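PDB 4OX6: carbon dioxide concentrating mechanism protein CcmK from Synechococcus elongatus, which probably forms hexameric tiles of the carboxysome shell, the protein coat of the bacterial microcompartment in which cyanobacteria concentrate carbon dioxide. Local coordinates for residues 23-27 / 28-32; 99-103 / 104-108; 32-35 / 36-40. One frame throughout, in Å; residues are numbered along the deposited sequence.

Contact 1 (23-27 / 28-32); sequences LETKG and FPPIL
Strand 23-26 turns back at Gly27 into the opening of helix 28-39, so that Thr25 faces Ile31 across the turn with CA atoms 6.0 Å apart. The axes of strand 23-26 and helix segment 28-32 approach to 6.9 Å and run nearly antiparallel, at 148°. Gly27 makes the corner with a positive phi of 107°, a region readily taken by glycine. Thr25 braces the bend: its hydroxyl OG1 hydrogen-bonds to Gly27 O at 2.9 Å, in the plane of that carbonyl. A chi1 of 60° turns the hydroxyl to the corner and, with CG2 opposite the carbonyl carbon, leaves the methyl for apolar packing. There CG2 lies 4.0 Å from Pro30 CB and also meets the end of Ile31. Pro30 presses its ring into the inside of the turn, where CG sits 3.4 Å from Lys26 O and equally close to Gly27 O. Ile31 reaches back along the strand through CD1, which rests 3.4 Å from Leu23 O. Beyond it, Leu23 and Ile31 extend from opposing sides and meet through their terminal methyls, CD2 to CD1 at 3.9 Å. This is the first strand-to-helix connection of the BMC domain, and it also belongs to the hexamer: Phe28 N donates to Glu24 OE1 of a neighbouring subunit, while Glu24 OE2 is salt-bridged to Arg56 of its own chain. Strand 19-26 lies inside the antiparallel sheet between strands 56-63 and 86-93. Leu23 and Thr25 rest on helix 65-81, through Met72, Ile76 and Ala79, whereas Ile31 packs on Phe57 and Val59 of strand 56-63.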
loop_
_atom_site.group_PDB
_atom_site.type_symbol
_atom_site.label_atom_id
_atom_site.label_comp_id
_atom_site.label_asym_id
_atom_site.label_seq_id
_atom_site.Cartn_x
_atom_site.Cartn_y
_atom_site.Cartn_z
ATOM N N LEU A 23 -7.410 -13.457 -13.410
ATOM C CA LEU A 23 -6.977 -14.431 -12.433
ATOM C C LEU A 23 -6.074 -13.804 -11.406
ATOM O O LEU A 23 -5.168 -13.077 -11.791
ATOM C CB LEU A 23 -6.282 -15.603 -13.181
ATOM C CG LEU A 23 -5.728 -16.754 -12.334
ATOM C CD1 LEU A 23 -5.596 -18.032 -13.209
ATOM C CD2 LEU A 23 -4.345 -16.500 -11.767
ATOM N N GLU A 24 -6.308 -14.097 -10.130
ATOM C CA GLU A 24 -5.562 -13.453 -9.037
ATOM C C GLU A 24 -4.939 -14.504 -8.127
ATOM O O GLU A 24 -5.581 -15.497 -7.760
ATOM C CB GLU A 24 -6.520 -12.544 -8.232
ATOM C CG GLU A 24 -5.882 -11.743 -7.105
ATOM C CD GLU A 24 -6.821 -10.706 -6.580
ATOM O OE1 GLU A 24 -7.440 -9.991 -7.398
ATOM O OE2 GLU A 24 -6.893 -10.569 -5.337
ATOM N N THR A 25 -3.662 -14.297 -7.826
ATOM C CA THR A 25 -2.845 -15.132 -6.910
ATOM C C THR A 25 -2.352 -14.349 -5.730
ATOM O O THR A 25 -2.275 -13.106 -5.771
ATOM C CB THR A 25 -1.599 -15.714 -7.616
ATOM O OG1 THR A 25 -0.781 -14.658 -8.088
ATOM C CG2 THR A 25 -1.986 -16.566 -8.809
ATOM N N LYS A 26 -1.987 -15.067 -4.673
ATOM C CA LYS A 26 -1.104 -14.521 -3.666
ATOM C C LYS A 26 0.306 -14.934 -4.040
ATOM O O LYS A 26 0.628 -16.130 -4.198
ATOM C CB LYS A 26 -1.478 -14.992 -2.257
ATOM C CG LYS A 26 -0.698 -14.283 -1.145
ATOM C CD LYS A 26 -1.213 -14.576 0.231
ATOM C CE LYS A 26 -2.417 -13.709 0.568
ATOM N NZ LYS A 26 -1.942 -12.410 1.124
ATOM N N GLY A 27 1.129 -13.912 -4.203
ATOM C CA GLY A 27 2.496 -14.064 -4.653
ATOM C C GLY A 27 2.686 -13.604 -6.089
ATOM O O GLY A 27 1.802 -13.822 -6.941
ATOM N N PHE A 28 3.852 -13.035 -6.376
ATOM C CA PHE A 28 4.231 -12.594 -7.718
ATOM C C PHE A 28 4.711 -13.771 -8.600
ATOM O O PHE A 28 4.273 -13.926 -9.748
ATOM C CB PHE A 28 5.260 -11.459 -7.659
ATOM C CG PHE A 28 5.574 -10.787 -8.969
ATOM C CD1 PHE A 28 4.605 -10.004 -9.605
ATOM C CD2 PHE A 28 6.781 -10.982 -9.623
ATOM C CE1 PHE A 28 4.886 -9.378 -10.792
ATOM C CE2 PHE A 28 7.060 -10.352 -10.826
ATOM C CZ PHE A 28 6.088 -9.588 -11.423
ATOM N N PRO A 29 5.575 -14.666 -8.092
ATOM C CA PRO A 29 5.933 -15.792 -8.962
ATOM C C PRO A 29 4.745 -16.608 -9.515
ATOM O O PRO A 29 4.773 -16.917 -10.721
ATOM C CB PRO A 29 6.854 -16.638 -8.069
ATOM C CG PRO A 29 7.476 -15.632 -7.143
ATOM C CD PRO A 29 6.365 -14.651 -6.842
ATOM N N PRO A 30 3.682 -16.921 -8.753
ATOM C CA PRO A 30 2.534 -17.637 -9.341
ATOM C C PRO A 30 1.804 -16.815 -10.405
ATOM O O PRO A 30 1.206 -17.451 -11.296
ATOM C CB PRO A 30 1.652 -17.991 -8.163
ATOM C CG PRO A 30 2.132 -17.155 -7.037
ATOM C CD PRO A 30 3.566 -16.803 -7.291
ATOM N N ILE A 31 1.775 -15.474 -10.346
ATOM C CA ILE A 31 1.094 -14.750 -11.393
ATOM C C ILE A 31 1.871 -14.809 -12.690
ATOM O O ILE A 31 1.290 -14.806 -13.762
ATOM C CB ILE A 31 0.743 -13.305 -10.959
ATOM C CG1 ILE A 31 -0.505 -12.838 -11.705
ATOM C CG2 ILE A 31 1.854 -12.293 -11.135
ATOM C CD1 ILE A 31 -1.782 -13.622 -11.419
ATOM N N LEU A 32 3.186 -14.869 -12.610
ATOM C CA LEU A 32 3.994 -14.985 -13.811
ATOM C C LEU A 32 3.737 -16.370 -14.422
ATOM O O LEU A 32 3.587 -16.553 -15.635
ATOM C CB LEU A 32 5.484 -14.863 -13.547
ATOM C CG LEU A 32 5.951 -13.484 -13.037
ATOM C CD1 LEU A 32 7.472 -13.536 -12.715
ATOM C CD2 LEU A 32 5.715 -12.366 -14.060
#

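Contact 2 (99-103 / 104-108); sequences NVEAV and FPIGF
Helix 98-103 ends as Phe104 leaves helical backbone angles, yet Phe104 N still bonds to Val100 O at 2.9 Å with an N-H...O angle of 164°, completing a last helical turn. An inverse gamma turn centred on Pro105 follows, and residues 104-108 pass across the flank of the helix, beside Val100 and Glu101. Val100 O also accepts from Val103 N, so two amides grip this one carbonyl. The oxygen lies in the plane of the Phe104 ring, at its edge, 3.5 Å from CD2. Val103 approaches the ring over a face instead: CG1 makes a CH-pi contact 4.3 Å from the centroid, displaced toward the rim, with the isopropyl group and the phenyl leaving the backbone on similar courses. A chi1 of -70° sets the Phe104 ring beside its own backbone N, the amide that bonds to Val100 O, and there the ring edge meets both that oxygen and Val100 CG1. Ile106 lies athwart the aliphatic part of Glu101, its CG1 packed on Glu101 CA. The polar end of Glu101 goes past this apolar patch to a salt bridge with Arg62 on strand 56-63, and Arg62 NH1 also donates to Ile106 O. One arginine thereby ties the helix and the loop to the sheet. At the interface between subunits the Phe104 ring stacks with Tyr49 of a neighbouring subunit and rests on its Ala35. On the inner side of the bend, a single methyl, Val100 CG1, bridges two residues of the emerging chain, touching Phe104 CD2 at 3.9 Å and Ile106 CD1 at 4.0 Å.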
loop_
_atom_site.group_PDB
_atom_site.type_symbol
_atom_site.label_atom_id
_atom_site.label_comp_id
_atom_site.label_asym_id
_atom_site.label_seq_id
_atom_site.Cartn_x
_atom_site.Cartn_y
_atom_site.Cartn_z
ATOM N N ASN A 99 -18.218 0.346 -20.845
ATOM C CA ASN A 99 -17.961 1.174 -19.683
ATOM C C ASN A 99 -16.965 0.475 -18.731
ATOM O O ASN A 99 -16.222 1.160 -18.042
ATOM C CB ASN A 99 -19.301 1.467 -19.006
ATOM C CG ASN A 99 -19.280 2.570 -17.972
ATOM O OD1 ASN A 99 -18.201 3.108 -17.561
ATOM N ND2 ASN A 99 -20.441 2.883 -17.503
ATOM N N VAL A 100 -16.973 -0.850 -18.661
ATOM C CA VAL A 100 -16.014 -1.573 -17.832
ATOM C C VAL A 100 -14.616 -1.343 -18.362
ATOM O O VAL A 100 -13.702 -1.002 -17.604
ATOM C CB VAL A 100 -16.353 -3.076 -17.749
ATOM C CG1 VAL A 100 -15.348 -3.812 -16.900
ATOM C CG2 VAL A 100 -17.739 -3.268 -17.218
ATOM N N GLU A 101 -14.434 -1.485 -19.651
ATOM C CA GLU A 101 -13.103 -1.254 -20.256
ATOM C C GLU A 101 -12.650 0.164 -20.079
ATOM O O GLU A 101 -11.470 0.460 -20.029
ATOM C CB GLU A 101 -13.165 -1.544 -21.761
ATOM C CG GLU A 101 -13.341 -2.981 -22.021
ATOM C CD GLU A 101 -13.033 -3.340 -23.446
ATOM O OE1 GLU A 101 -13.971 -3.847 -24.075
ATOM O OE2 GLU A 101 -11.878 -3.103 -23.903
ATOM N N ALA A 102 -13.571 1.108 -20.090
ATOM C CA ALA A 102 -13.261 2.541 -19.959
ATOM C C ALA A 102 -12.719 2.886 -18.580
ATOM O O ALA A 102 -11.863 3.755 -18.438
ATOM C CB ALA A 102 -14.536 3.346 -20.251
ATOM N N VAL A 103 -13.205 2.214 -17.555
ATOM C CA VAL A 103 -12.863 2.563 -16.199
ATOM C C VAL A 103 -11.724 1.683 -15.624
ATOM O O VAL A 103 -10.913 2.152 -14.832
ATOM C CB VAL A 103 -14.135 2.448 -15.287
ATOM C CG1 VAL A 103 -13.791 2.438 -13.789
ATOM C CG2 VAL A 103 -15.155 3.585 -15.630
ATOM N N PHE A 104 -11.720 0.392 -15.987
ATOM C CA PHE A 104 -10.747 -0.553 -15.432
ATOM C C PHE A 104 -9.643 -0.784 -16.441
ATOM O O PHE A 104 -9.888 -0.785 -17.647
ATOM C CB PHE A 104 -11.441 -1.848 -15.121
ATOM C CG PHE A 104 -12.399 -1.778 -13.957
ATOM C CD1 PHE A 104 -11.987 -1.966 -12.680
ATOM C CD2 PHE A 104 -13.723 -1.528 -14.151
ATOM C CE1 PHE A 104 -12.871 -1.902 -11.584
ATOM C CE2 PHE A 104 -14.620 -1.468 -13.082
ATOM C CZ PHE A 104 -14.196 -1.678 -11.803
ATOM N N PRO A 105 -8.421 -1.026 -15.926
ATOM C CA PRO A 105 -7.299 -1.177 -16.845
ATOM C C PRO A 105 -7.275 -2.561 -17.450
ATOM O O PRO A 105 -6.350 -3.352 -17.077
ATOM C CB PRO A 105 -6.111 -0.909 -15.905
ATOM C CG PRO A 105 -6.567 -1.431 -14.560
ATOM C CD PRO A 105 -8.012 -1.032 -14.519
ATOM N N ILE A 106 -8.127 -2.821 -18.442
ATOM C CA ILE A 106 -8.264 -4.124 -19.056
ATOM C C ILE A 106 -8.303 -4.044 -20.580
ATOM O O ILE A 106 -8.543 -5.057 -21.238
ATOM C CB ILE A 106 -9.520 -4.925 -18.563
ATOM C CG1 ILE A 106 -10.807 -4.159 -18.894
ATOM C CG2 ILE A 106 -9.360 -5.197 -17.099
ATOM C CD1 ILE A 106 -12.071 -4.972 -18.789
ATOM N N GLY A 107 -8.048 -2.852 -21.131
ATOM C CA GLY A 107 -7.989 -2.657 -22.571
ATOM C C GLY A 107 -6.668 -3.060 -23.182
ATOM O O GLY A 107 -5.716 -3.315 -22.479
ATOM N N PHE A 108 -6.613 -3.043 -24.510
ATOM C CA PHE A 108 -5.406 -3.302 -25.272
ATOM C C PHE A 108 -4.527 -2.046 -25.392
ATOM O O PHE A 108 -4.929 -1.073 -26.033
ATOM C CB PHE A 108 -5.778 -3.772 -26.691
ATOM C CG PHE A 108 -6.428 -5.107 -26.749
ATOM C CD1 PHE A 108 -5.706 -6.252 -26.896
ATOM C CD2 PHE A 108 -7.807 -5.203 -26.734
ATOM C CE1 PHE A 108 -6.330 -7.482 -27.005
ATOM C CE2 PHE A 108 -8.416 -6.423 -26.820
ATOM C CZ PHE A 108 -7.651 -7.565 -26.953
#

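Contact 3 (32-35 / 36-40)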
loop_
_atom_site.group_PDB
_atom_site.type_symbol
_atom_site.label_atom_id
_atom_site.label_comp_id
_atom_site.label_asym_id
_atom_site.label_seq_id
_atom_site.Cartn_x
_atom_site.Cartn_y
_atom_site.Cartn_z
ATOM N N LEU A 32 3.186 -14.869 -12.610
ATOM C CA LEU A 32 3.994 -14.985 -13.811
ATOM C C LEU A 32 3.737 -16.370 -14.422
ATOM O O LEU A 32 3.587 -16.553 -15.635
ATOM C CB LEU A 32 5.484 -14.863 -13.547
ATOM C CG LEU A 32 5.951 -13.484 -13.037
ATOM C CD1 LEU A 32 7.472 -13.536 -12.715
ATOM C CD2 LEU A 32 5.715 -12.366 -14.060
ATOM N N ALA A 33 3.684 -17.400 -13.556
ATOM C CA ALA A 33 3.382 -18.782 -13.989
ATOM C C ALA A 33 2.044 -18.808 -14.669
ATOM O O ALA A 33 1.898 -19.412 -15.746
ATOM C CB ALA A 33 3.375 -19.718 -12.803
ATOM N N ALA A 34 1.031 -18.235 -14.044
ATOM C CA ALA A 34 -0.293 -18.211 -14.658
ATOM C C ALA A 34 -0.294 -17.514 -15.999
ATOM O O ALA A 34 -0.903 -18.031 -16.971
ATOM C CB ALA A 34 -1.283 -17.534 -13.748
ATOM N N ALA A 35 0.309 -16.341 -16.084
ATOM C CA ALA A 35 0.287 -15.538 -17.304
ATOM C C ALA A 35 0.927 -16.300 -18.420
ATOM O O ALA A 35 0.392 -16.373 -19.537
ATOM C CB ALA A 35 1.027 -14.260 -17.072
ATOM N N ASP A 36 2.077 -16.905 -18.182
ATOM C CA ASP A 36 2.776 -17.638 -19.220
ATOM C C ASP A 36 1.977 -18.841 -19.678
ATOM O O ASP A 36 1.905 -19.124 -20.905
ATOM C CB ASP A 36 4.186 -18.060 -18.792
ATOM C CG ASP A 36 5.031 -18.560 -19.949
ATOM O OD1 ASP A 36 5.331 -17.731 -20.858
ATOM O OD2 ASP A 36 5.417 -19.761 -19.930
ATOM N N ALA A 37 1.375 -19.588 -18.756
ATOM C CA ALA A 37 0.583 -20.749 -19.115
ATOM C C ALA A 37 -0.618 -20.329 -19.924
ATOM O O ALA A 37 -1.038 -21.013 -20.861
ATOM C CB ALA A 37 0.163 -21.522 -17.908
ATOM N N MET A 38 -1.245 -19.219 -19.585
ATOM C CA MET A 38 -2.443 -18.738 -20.265
ATOM C C MET A 38 -2.139 -18.431 -21.731
ATOM O O MET A 38 -2.865 -18.869 -22.644
ATOM C CB MET A 38 -2.999 -17.497 -19.572
ATOM C CG MET A 38 -3.634 -17.824 -18.212
ATOM S SD MET A 38 -3.759 -16.404 -17.087
ATOM C CE MET A 38 -5.495 -16.126 -17.055
ATOM N N VAL A 39 -1.071 -17.677 -22.022
ATOM C CA VAL A 39 -0.804 -17.233 -23.393
ATOM C C VAL A 39 -0.259 -18.385 -24.215
ATOM O O VAL A 39 -0.430 -18.380 -25.455
ATOM C CB VAL A 39 0.136 -15.994 -23.363
ATOM C CG1 VAL A 39 1.520 -16.339 -22.898
ATOM C CG2 VAL A 39 0.142 -15.307 -24.728
ATOM N N LYS A 40 0.252 -19.439 -23.576
ATOM C CA LYS A 40 0.697 -20.638 -24.272
ATOM C C LYS A 40 -0.434 -21.630 -24.514
ATOM O O LYS A 40 -0.249 -22.618 -25.207
ATOM C CB LYS A 40 1.847 -21.298 -23.503
ATOM C CG LYS A 40 3.172 -20.540 -23.730
ATOM C CD LYS A 40 4.279 -21.216 -22.899
ATOM C CE LYS A 40 5.612 -20.567 -23.138
ATOM N NZ LYS A 40 6.590 -20.948 -22.097
#
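Four successive i to i+4 hydrogen bonds join residues 32-35 to 36-40 along the helix, beginning with Asp36 N to Leu32 O at 3.0 Å. Ala37 N to Ala33 O follows, then Met38 N to Ala34 O at 2.9 Å, and Val39 N to Ala35 O at 3.2 Å. Within 36-40 itself, the carboxylate of Asp36 holds the ammonium of Lys40 one turn farther on: NZ meets OD2 at 2.7 Å in a salt bridge that uses the syn lone pair of the oxygen. With CG anti to the backbone N (chi1 -168°), Asp36 leads its carboxylate away from residues 32-35 and toward a neighbouring subunit. There OD1 accepts from His97 N of that subunit, while Lys40 NZ also donates to its Arg95 O. Met38 runs back alongside the preceding turn, bringing CG 3.0 Å and SD 3.3 Å from Ala34 O, before its end leads away. The sulfur also comes to 4.3 Å from Ala34 CB. The thioether continues into the apolar layer between helix and sheet, where Met38 packs on Val59 and Ile61 of strand 56-63 and on Ala71 and Met72 of helix 65-81. On the side toward the neighbouring subunit, Leu32 touches its Phe104. That side thus joins apolar contact to the polar grip of Asp36 and Lys40, while Met38 enters the core of its own chain; the lysine beside OD2 and the amide at OD1 would probably favour a deprotonated Asp36, with both carboxylate oxygens engaged.

From the N terminus, strand 19-26 runs into contact 1, which closes the tight turn at Gly27 and starts helix 28-39. Contact 3 continues directly along that helix; the two also meet where Leu23 CD2 lies 3.8 Å from Ala34 CB. Contact 2 comes much later, after the remaining strands and helix 65-81, and leads the chain from the end of helix 98-103 back toward the sheet. Contacts 1 and 3 abut and share Leu32, and contact 2 follows in series; none nests in or crosses another. Contacts 2 and 3 lie on opposite sides of the chain's centre, their centres about 21 Å apart, but assembly brings these regions together between subunits.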